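Local coordinates for protein KmHsv2 (Kluyveromyces marxianus, PDB 3VU4) that probably binds phosphoinositides at membranes as a seven-bladed beta-propeller of the PROPPIN family, related to the autophagy protein Atg18, at residues 28-42 with 55-69. Numbering follows the deposited sequence.
With SO4 (sulfate ion), chain I.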
ATOM      1  N   ASN A  28      -1.537  -4.141   8.106  1.00 39.00           N
ATOM      2  CA  ASN A  28      -1.115  -5.534   8.006  1.00 42.21           C
ATOM      3  C   ASN A  28      -1.538  -6.008   6.611  1.00 42.69           C
ATOM      4  O   ASN A  28      -2.342  -5.349   5.954  1.00 43.52           O
ATOM      5  CB  ASN A  28      -1.735  -6.396   9.113  1.00 43.50           C
ATOM      6  CG  ASN A  28      -3.233  -6.569   8.972  1.00 46.05           C
ATOM      7  OD1 ASN A  28      -3.887  -5.939   8.127  1.00 45.70           O
ATOM      8  ND2 ASN A  28      -3.794  -7.431   9.818  1.00 45.15           N
ATOM      9  N   GLN A  29      -0.998  -7.136   6.167  1.00 43.11           N
ATOM     10  CA  GLN A  29      -1.259  -7.668   4.830  1.00 43.54           C
ATOM     11  C   GLN A  29      -2.684  -7.656   4.256  1.00 45.47           C
ATOM     12  O   GLN A  29      -2.845  -7.582   3.044  1.00 46.46           O
ATOM     13  CB  GLN A  29      -0.680  -9.077   4.726  1.00 43.65           C
ATOM     14  CG  GLN A  29       0.820  -9.179   5.066  1.00 42.62           C
ATOM     15  CD  GLN A  29       1.129  -8.867   6.528  1.00 43.05           C
ATOM     16  OE1 GLN A  29       0.307  -9.102   7.413  1.00 44.99           O
ATOM     17  NE2 GLN A  29       2.322  -8.355   6.786  1.00 44.19           N
ATOM     18  N   ASP A  30      -3.717  -7.725   5.091  1.00 47.94           N
ATOM     19  CA  ASP A  30      -5.084  -7.704   4.573  1.00 50.24           C
ATOM     20  C   ASP A  30      -5.827  -6.410   4.939  1.00 51.79           C
ATOM     21  O   ASP A  30      -7.046  -6.310   4.774  1.00 52.80           O
ATOM     22  CB  ASP A  30      -5.866  -8.916   5.091  1.00 53.34           C
ATOM     23  CG  ASP A  30      -6.274  -8.775   6.546  1.00 56.83           C
ATOM     24  OD1 ASP A  30      -5.413  -8.406   7.374  1.00 60.43           O
ATOM     25  OD2 ASP A  30      -7.453  -9.038   6.865  1.00 57.66           O
ATOM     26  N   GLN A  31      -5.083  -5.422   5.429  1.00 52.26           N
ATOM     27  CA  GLN A  31      -5.645  -4.127   5.820  1.00 52.10           C
ATOM     28  C   GLN A  31      -6.778  -4.177   6.830  1.00 51.50           C
ATOM     29  O   GLN A  31      -7.752  -3.440   6.701  1.00 52.15           O
ATOM     30  CB  GLN A  31      -6.145  -3.354   4.605  1.00 51.57           C
ATOM     31  CG  GLN A  31      -5.073  -2.690   3.802  1.00 54.91           C
ATOM     32  CD  GLN A  31      -4.527  -3.583   2.735  1.00 57.04           C
ATOM     33  OE1 GLN A  31      -3.658  -3.178   1.963  1.00 60.51           O
ATOM     34  NE2 GLN A  31      -5.037  -4.807   2.668  1.00 56.35           N
ATOM     35  N   SER A  32      -6.665  -5.038   7.829  1.00 50.84           N
ATOM     36  CA  SER A  32      -7.700  -5.115   8.844  1.00 50.66           C
ATOM     37  C   SER A  32      -7.125  -4.511  10.120  1.00 50.15           C
ATOM     38  O   SER A  32      -7.847  -4.221  11.076  1.00 50.74           O
ATOM     39  CB  SER A  32      -8.125  -6.570   9.065  1.00 50.51           C
ATOM     40  OG  SER A  32      -7.013  -7.401   9.350  1.00 52.36           O
ATOM     41  N   CYS A  33      -5.809  -4.311  10.111  1.00 48.90           N
ATOM     42  CA  CYS A  33      -5.100  -3.734  11.248  1.00 47.35           C
ATOM     43  C   CYS A  33      -4.042  -2.738  10.809  1.00 45.80           C
ATOM     44  O   CYS A  33      -3.534  -2.792   9.684  1.00 44.23           O
ATOM     45  CB  CYS A  33      -4.405  -4.823  12.069  1.00 48.86           C
ATOM     46  SG  CYS A  33      -5.503  -5.957  12.915  1.00 53.52           S
ATOM     47  N   LEU A  34      -3.707  -1.835  11.727  1.00 44.39           N
ATOM     48  CA  LEU A  34      -2.687  -0.821  11.503  1.00 41.14           C
ATOM     49  C   LEU A  34      -1.748  -0.870  12.692  1.00 40.45           C
ATOM     50  O   LEU A  34      -2.198  -0.929  13.834  1.00 38.89           O
ATOM     51  CB  LEU A  34      -3.310   0.578  11.428  1.00 39.96           C
ATOM     52  CG  LEU A  34      -2.330   1.760  11.461  1.00 38.18           C
ATOM     53  CD1 LEU A  34      -1.630   1.911  10.111  1.00 38.05           C
ATOM     54  CD2 LEU A  34      -3.090   3.026  11.803  1.00 38.39           C
ATOM     55  N   ILE A  35      -0.447  -0.881  12.432  1.00 40.54           N
ATOM     56  CA  ILE A  35       0.508  -0.868  13.525  1.00 40.07           C
ATOM     57  C   ILE A  35       1.206   0.466  13.427  1.00 41.32           C
ATOM     58  O   ILE A  35       1.471   0.972  12.332  1.00 39.43           O
ATOM     59  CB  ILE A  35       1.538  -2.017  13.458  1.00 39.81           C
ATOM     60  CG1 ILE A  35       2.461  -1.923  14.677  1.00 39.54           C
ATOM     61  CG2 ILE A  35       2.360  -1.943  12.190  1.00 36.28           C
ATOM     62  CD1 ILE A  35       3.072  -3.248  15.081  1.00 42.28           C
ATOM     63  N   LEU A  36       1.502   1.046  14.579  1.00 43.51           N
ATOM     64  CA  LEU A  36       2.119   2.353  14.595  1.00 46.26           C
ATOM     65  C   LEU A  36       3.141   2.493  15.722  1.00 47.22           C
ATOM     66  O   LEU A  36       3.010   1.870  16.773  1.00 46.47           O
ATOM     67  CB  LEU A  36       0.980   3.379  14.673  1.00 45.30           C
ATOM     68  CG  LEU A  36       0.872   4.634  15.520  1.00 48.25           C
ATOM     69  CD1 LEU A  36      -0.481   5.269  15.189  1.00 46.44           C
ATOM     70  CD2 LEU A  36       0.947   4.310  17.005  1.00 47.94           C
ATOM     71  N   SER A  37       4.177   3.289  15.479  1.00 48.39           N
ATOM     72  CA  SER A  37       5.220   3.494  16.469  1.00 49.54           C
ATOM     73  C   SER A  37       5.426   4.967  16.824  1.00 52.08           C
ATOM     74  O   SER A  37       5.207   5.864  15.998  1.00 51.83           O
ATOM     75  CB  SER A  37       6.544   2.910  15.967  1.00 48.67           C
ATOM     76  OG  SER A  37       7.096   3.703  14.933  1.00 45.78           O
ATOM     77  N   THR A  38       5.850   5.199  18.065  1.00 53.29           N
ATOM     78  CA  THR A  38       6.120   6.539  18.569  1.00 54.95           C
ATOM     79  C   THR A  38       7.503   6.504  19.193  1.00 56.35           C
ATOM     80  O   THR A  38       8.229   5.517  19.057  1.00 57.88           O
ATOM     81  CB  THR A  38       5.128   6.948  19.662  1.00 55.69           C
ATOM     82  OG1 THR A  38       5.312   6.106  20.806  1.00 57.98           O
ATOM     83  CG2 THR A  38       3.698   6.814  19.169  1.00 55.94           C
ATOM     84  N   LEU A  39       7.866   7.578  19.882  1.00 57.46           N
ATOM     85  CA  LEU A  39       9.167   7.652  20.533  1.00 58.47           C
ATOM     86  C   LEU A  39       9.182   6.752  21.766  1.00 58.88           C
ATOM     87  O   LEU A  39      10.239   6.313  22.224  1.00 57.81           O
ATOM     88  CB  LEU A  39       9.457   9.091  20.956  1.00 56.14           C
ATOM     89  CG  LEU A  39       9.494  10.125  19.828  1.00 58.09           C
ATOM     90  CD1 LEU A  39       9.868  11.502  20.399  1.00 55.09           C
ATOM     91  CD2 LEU A  39      10.504   9.690  18.768  1.00 55.47           C
ATOM     92  N   LYS A  40       7.987   6.457  22.268  1.00 59.26           N
ATOM     93  CA  LYS A  40       7.829   5.664  23.474  1.00 60.43           C
ATOM     94  C   LYS A  40       7.233   4.265  23.334  1.00 60.79           C
ATOM     95  O   LYS A  40       7.353   3.462  24.260  1.00 62.29           O
ATOM     96  CB  LYS A  40       6.999   6.467  24.478  1.00 61.21           C
ATOM     97  CG  LYS A  40       7.623   7.813  24.867  1.00 62.34           C
ATOM     98  CD  LYS A  40       6.590   8.785  25.435  1.00 63.69           C
ATOM     99  CE  LYS A  40       5.847   8.194  26.623  1.00 65.30           C
ATOM    100  NZ  LYS A  40       4.829   9.144  27.148  1.00 67.48           N
ATOM    101  N   SER A  41       6.596   3.955  22.207  1.00 60.21           N
ATOM    102  CA  SER A  41       5.996   2.626  22.051  1.00 58.77           C
ATOM    103  C   SER A  41       5.492   2.345  20.650  1.00 58.43           C
ATOM    104  O   SER A  41       5.678   3.148  19.737  1.00 60.09           O
ATOM    105  CB  SER A  41       4.801   2.486  22.986  1.00 58.37           C
ATOM    106  OG  SER A  41       3.710   3.249  22.490  1.00 56.51           O
ATOM    107  N   PHE A  42       4.860   1.182  20.494  1.00 56.21           N
ATOM    108  CA  PHE A  42       4.247   0.805  19.234  1.00 54.18           C
ATOM    109  C   PHE A  42       2.823   0.410  19.603  1.00 52.94           C
ATOM    110  O   PHE A  42       2.590  -0.174  20.655  1.00 51.96           O
ATOM    111  CB  PHE A  42       5.032  -0.313  18.511  1.00 54.69           C
ATOM    112  CG  PHE A  42       4.806  -1.716  19.030  1.00 55.35           C
ATOM    113  CD1 PHE A  42       3.598  -2.381  18.816  1.00 55.24           C
ATOM    114  CD2 PHE A  42       5.847  -2.412  19.645  1.00 55.53           C
ATOM    115  CE1 PHE A  42       3.437  -3.724  19.199  1.00 54.95           C
ATOM    116  CE2 PHE A  42       5.692  -3.752  20.030  1.00 54.97           C
ATOM    117  CZ  PHE A  42       4.488  -4.405  19.806  1.00 53.20           C
ATOM    118  N   SER A  55      -0.942  -2.056  23.087  1.00 64.66           N
ATOM    119  CA  SER A  55       0.080  -1.059  23.354  1.00 63.29           C
ATOM    120  C   SER A  55       1.307  -1.806  23.870  1.00 63.32           C
ATOM    121  O   SER A  55       1.183  -2.875  24.469  1.00 64.45           O
ATOM    122  CB  SER A  55      -0.412  -0.069  24.402  1.00 62.61           C
ATOM    123  OG  SER A  55       0.553   0.939  24.627  1.00 64.68           O
ATOM    124  N   GLN A  56       2.489  -1.254  23.641  1.00 62.65           N
ATOM    125  CA  GLN A  56       3.717  -1.905  24.076  1.00 62.66           C
ATOM    126  C   GLN A  56       4.848  -0.899  24.140  1.00 63.36           C
ATOM    127  O   GLN A  56       5.238  -0.330  23.122  1.00 63.87           O
ATOM    128  CB  GLN A  56       4.081  -3.030  23.105  1.00 62.32           C
ATOM    129  CG  GLN A  56       5.471  -3.609  23.302  1.00 64.11           C
ATOM    130  CD  GLN A  56       5.683  -4.183  24.689  1.00 65.81           C
ATOM    131  OE1 GLN A  56       5.038  -5.161  25.079  1.00 65.58           O
ATOM    132  NE2 GLN A  56       6.591  -3.574  25.446  1.00 65.40           N
ATOM    133  N   GLU A  57       5.388  -0.680  25.330  1.00 64.33           N
ATOM    134  CA  GLU A  57       6.469   0.275  25.461  1.00 66.25           C
ATOM    135  C   GLU A  57       7.755  -0.215  24.837  1.00 65.64           C
ATOM    136  O   GLU A  57       8.086  -1.396  24.896  1.00 64.27           O
ATOM    137  CB  GLU A  57       6.706   0.627  26.918  1.00 68.99           C
ATOM    138  CG  GLU A  57       5.614   1.490  27.490  1.00 75.33           C
ATOM    139  CD  GLU A  57       5.916   1.917  28.903  1.00 79.84           C
ATOM    140  OE1 GLU A  57       5.081   2.633  29.499  1.00 82.53           O
ATOM    141  OE2 GLU A  57       6.993   1.533  29.416  1.00 81.40           O
ATOM    142  N   MET A  58       8.467   0.726  24.234  1.00 66.06           N
ATOM    143  CA  MET A  58       9.722   0.453  23.565  1.00 67.57           C
ATOM    144  C   MET A  58      10.167   1.778  22.977  1.00 67.94           C
ATOM    145  O   MET A  58       9.343   2.540  22.466  1.00 68.58           O
ATOM    146  CB  MET A  58       9.503  -0.569  22.458  1.00 69.02           C
ATOM    147  CG  MET A  58      10.765  -1.185  21.931  1.00 71.13           C
ATOM    148  SD  MET A  58      10.335  -2.610  20.946  1.00 75.27           S
ATOM    149  CE  MET A  58       9.828  -3.764  22.239  1.00 75.33           C
ATOM    150  N   ARG A  59      11.461   2.057  23.049  1.00 67.54           N
ATOM    151  CA  ARG A  59      11.979   3.315  22.533  1.00 67.72           C
ATOM    152  C   ARG A  59      12.851   3.099  21.310  1.00 65.84           C
ATOM    153  O   ARG A  59      13.262   1.974  21.030  1.00 65.01           O
ATOM    154  CB  ARG A  59      12.780   4.034  23.624  1.00 72.17           C
ATOM    155  CG  ARG A  59      11.969   4.378  24.877  1.00 76.47           C
ATOM    156  CD  ARG A  59      12.775   5.243  25.847  1.00 80.91           C
ATOM    157  NE  ARG A  59      13.259   6.483  25.231  1.00 84.58           N
ATOM    158  CZ  ARG A  59      12.483   7.493  24.831  1.00 86.83           C
ATOM    159  NH1 ARG A  59      11.163   7.433  24.977  1.00 87.05           N
ATOM    160  NH2 ARG A  59      13.028   8.574  24.278  1.00 87.48           N
ATOM    161  N   HIS A  60      13.113   4.182  20.580  1.00 63.72           N
ATOM    162  CA  HIS A  60      13.949   4.135  19.385  1.00 62.51           C
ATOM    163  C   HIS A  60      13.272   3.505  18.169  1.00 59.68           C
ATOM    164  O   HIS A  60      13.901   3.345  17.119  1.00 58.05           O
ATOM    165  CB  HIS A  60      15.248   3.384  19.699  1.00 66.82           C
ATOM    166  CG  HIS A  60      16.026   3.991  20.822  1.00 70.09           C
ATOM    167  ND1 HIS A  60      16.836   5.094  20.653  1.00 71.68           N
ATOM    168  CD2 HIS A  60      16.035   3.718  22.148  1.00 70.18           C
ATOM    169  CE1 HIS A  60      17.305   5.477  21.826  1.00 71.85           C
ATOM    170  NE2 HIS A  60      16.833   4.658  22.749  1.00 71.51           N
ATOM    171  N   LEU A  61      11.999   3.144  18.305  1.00 56.89           N
ATOM    172  CA  LEU A  61      11.281   2.539  17.191  1.00 54.02           C
ATOM    173  C   LEU A  61      11.362   3.432  15.970  1.00 51.74           C
ATOM    174  O   LEU A  61      10.875   4.557  15.967  1.00 50.47           O
ATOM    175  CB  LEU A  61       9.830   2.276  17.562  1.00 54.23           C
ATOM    176  CG  LEU A  61       9.690   1.101  18.524  1.00 55.10           C
ATOM    177  CD1 LEU A  61       8.219   0.824  18.777  1.00 55.30           C
ATOM    178  CD2 LEU A  61      10.364  -0.122  17.930  1.00 53.85           C
ATOM    179  N   SER A  62      11.996   2.900  14.934  1.00 49.28           N
ATOM    180  CA  SER A  62      12.210   3.607  13.686  1.00 48.25           C
ATOM    181  C   SER A  62      11.316   3.083  12.552  1.00 48.49           C
ATOM    182  O   SER A  62      10.957   3.823  11.621  1.00 46.14           O
ATOM    183  CB  SER A  62      13.683   3.465  13.311  1.00 48.03           C
ATOM    184  OG  SER A  62      13.882   3.628  11.925  1.00 55.77           O
ATOM    185  N   LYS A  63      10.964   1.803  12.645  1.00 46.56           N
ATOM    186  CA  LYS A  63      10.142   1.148  11.646  1.00 46.17           C
ATOM    187  C   LYS A  63       9.392  -0.005  12.312  1.00 46.54           C
ATOM    188  O   LYS A  63       9.931  -0.686  13.185  1.00 47.01           O
ATOM    189  CB  LYS A  63      11.045   0.646  10.518  1.00 46.06           C
ATOM    190  CG  LYS A  63      10.339  -0.083   9.390  1.00 44.73           C
ATOM    191  CD  LYS A  63      11.156   0.059   8.135  1.00 44.50           C
ATOM    192  CE  LYS A  63      11.213   1.527   7.750  1.00 44.05           C
ATOM    193  NZ  LYS A  63      12.230   1.815   6.717  1.00 45.15           N
ATOM    194  N   VAL A  64       8.150  -0.227  11.904  1.00 45.55           N
ATOM    195  CA  VAL A  64       7.364  -1.282  12.515  1.00 46.35           C
ATOM    196  C   VAL A  64       6.427  -1.989  11.515  1.00 46.87           C
ATOM    197  O   VAL A  64       5.800  -1.351  10.669  1.00 46.48           O
ATOM    198  CB  VAL A  64       6.565  -0.692  13.716  1.00 47.50           C
ATOM    199  CG1 VAL A  64       5.516   0.306  13.220  1.00 47.17           C
ATOM    200  CG2 VAL A  64       5.937  -1.800  14.527  1.00 48.78           C
ATOM    201  N   ARG A  65       6.355  -3.315  11.618  1.00 47.11           N
ATOM    202  CA  ARG A  65       5.518  -4.136  10.735  1.00 46.60           C
ATOM    203  C   ARG A  65       4.822  -5.230  11.534  1.00 48.16           C
ATOM    204  O   ARG A  65       5.271  -5.593  12.626  1.00 48.84           O
ATOM    205  CB  ARG A  65       6.376  -4.813   9.663  1.00 44.06           C
ATOM    206  CG  ARG A  65       7.131  -3.873   8.749  1.00 40.73           C
ATOM    207  CD  ARG A  65       6.218  -3.249   7.724  1.00 38.38           C
ATOM    208  NE  ARG A  65       6.971  -2.408   6.806  1.00 38.26           N
ATOM    209  CZ  ARG A  65       7.240  -1.126   7.019  1.00 37.14           C
ATOM    210  NH1 ARG A  65       6.803  -0.531   8.123  1.00 35.89           N
ATOM    211  NH2 ARG A  65       7.974  -0.450   6.142  1.00 35.28           N
ATOM    212  N   MET A  66       3.725  -5.756  11.003  1.00 48.50           N
ATOM    213  CA  MET A  66       3.044  -6.842  11.689  1.00 50.28           C
ATOM    214  C   MET A  66       2.705  -7.968  10.713  1.00 51.31           C
ATOM    215  O   MET A  66       2.623  -7.752   9.501  1.00 50.81           O
ATOM    216  CB  MET A  66       1.796  -6.334  12.422  1.00 50.43           C
ATOM    217  CG  MET A  66       0.581  -6.040  11.580  1.00 50.94           C
ATOM    218  SD  MET A  66      -0.722  -5.290  12.612  1.00 53.23           S
ATOM    219  CE  MET A  66      -1.416  -6.747  13.428  1.00 50.90           C
ATOM    220  N   LEU A  67       2.547  -9.180  11.239  1.00 52.74           N
ATOM    221  CA  LEU A  67       2.230 -10.333  10.404  1.00 53.71           C
ATOM    222  C   LEU A  67       0.794 -10.782  10.618  1.00 53.95           C
ATOM    223  O   LEU A  67       0.477 -11.400  11.629  1.00 53.84           O
ATOM    224  CB  LEU A  67       3.172 -11.498  10.712  1.00 53.89           C
ATOM    225  CG  LEU A  67       2.858 -12.784   9.938  1.00 54.42           C
ATOM    226  CD1 LEU A  67       3.077 -12.562   8.442  1.00 52.58           C
ATOM    227  CD2 LEU A  67       3.743 -13.910  10.441  1.00 53.90           C
ATOM    228  N   HIS A  68      -0.068 -10.466   9.659  1.00 55.19           N
ATOM    229  CA  HIS A  68      -1.477 -10.835   9.736  1.00 56.74           C
ATOM    230  C   HIS A  68      -2.077 -10.395  11.064  1.00 57.37           C
ATOM    231  O   HIS A  68      -2.134  -9.198  11.360  1.00 58.18           O
ATOM    232  CB  HIS A  68      -1.621 -12.343   9.553  1.00 57.74           C
ATOM    233  CG  HIS A  68      -1.084 -12.828   8.244  1.00 60.15           C
ATOM    234  ND1 HIS A  68      -1.519 -12.327   7.038  1.00 60.62           N
ATOM    235  CD2 HIS A  68      -0.125 -13.737   7.952  1.00 61.56           C
ATOM    236  CE1 HIS A  68      -0.850 -12.904   6.057  1.00 61.03           C
ATOM    237  NE2 HIS A  68       0.003 -13.763   6.582  1.00 61.34           N
ATOM    238  N   ARG A  69      -2.527 -11.357  11.860  1.00 56.10           N
ATOM    239  CA  ARG A  69      -3.102 -11.047  13.157  1.00 55.86           C
ATOM    240  C   ARG A  69      -2.409 -11.870  14.227  1.00 55.93           C
ATOM    241  O   ARG A  69      -2.936 -12.052  15.325  1.00 55.83           O
ATOM    242  CB  ARG A  69      -4.604 -11.332  13.157  1.00 56.44           C
ATOM    243  CG  ARG A  69      -5.447 -10.207  12.564  1.00 56.65           C
ATOM    244  CD  ARG A  69      -6.917 -10.603  12.471  1.00 57.28           C
ATOM    245  NE  ARG A  69      -7.791  -9.470  12.173  1.00 57.32           N
ATOM    246  CZ  ARG A  69      -7.983  -8.434  12.990  1.00 58.39           C
ATOM    247  NH1 ARG A  69      -7.361  -8.377  14.163  1.00 56.04           N
ATOM    248  NH2 ARG A  69      -8.807  -7.454  12.637  1.00 58.05           N
TER
HETATM  249  S   SO4 I 407       1.308 -15.977   3.798  0.50 65.05           S
HETATM  250  O1  SO4 I 407       1.271 -17.249   4.542  0.50 64.30           O
HETATM  251  O2  SO4 I 407      -0.041 -15.669   3.288  0.50 65.47           O
HETATM  252  O3  SO4 I 407       1.742 -14.892   4.690  0.50 64.61           O
HETATM  253  O4  SO4 I 407       2.252 -16.098   2.672  0.50 64.68           O
HETATM  254  O   HOH W   1      -3.867 -10.515   7.930  1.00 60.56           O
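Gln29 reaches across to the backbone of Met66 and His68 and binds both with one amide. From CB, which lies near the His68 ring, the chain bends at chi2 (66°) and brings the amide alongside that backbone. There OE1 accepts the N-H of His68 at 2.7 Å, while NE2 donates to Met66 O at 2.8 Å, the acceptor almost in the amide plane. Glutamine suits the place because a single flat group offers both a donor and an acceptor; a leucine here would probably leave His68 N and Met66 O without these mates and the backbone from Met66 to His68 less firmly held. Asn28 adds a third bond, from ND2 to His68 O (2.9 Å), arriving from above the carbonyl plane, while its OD1 accepts the N-H of Ser32, just past the type I turn from Asn28 to Gln31. The His68 ring bonds through NE2 to a sulfate, probably from the crystallisation liquor, that the backbone N of Arg110 also binds; this is consistent with a site that accepts anions.

Beyond this polar end the contact becomes apolar. Met66, long and flexible, lays CG against Asn28 CB (3.4 Å) and, bent at chi3, carries SD and CE to Cys33 CB. Branched Ile35 and Val64 interlock, CD1 of the isoleucine meeting CG2 of the valine at 3.3 Å. Farther along, Leu61 CD1 touches Phe42 CB, and Gln56 CB sits over one face of the Phe42 ring, 3.7 Å from its centroid, in a CH-pi contact.

Phe42 and Gln56 pair within one antiparallel sheet, whereas strands 33-37 and 63-66 belong to successive propeller blades and pack face to face, nearly antiparallel (156° between N-to-C directions), their axes 6.6 Å apart. Val73 of strand 72-76 also meets Ile35, and Phe75 touches Leu61 in the connection between blades.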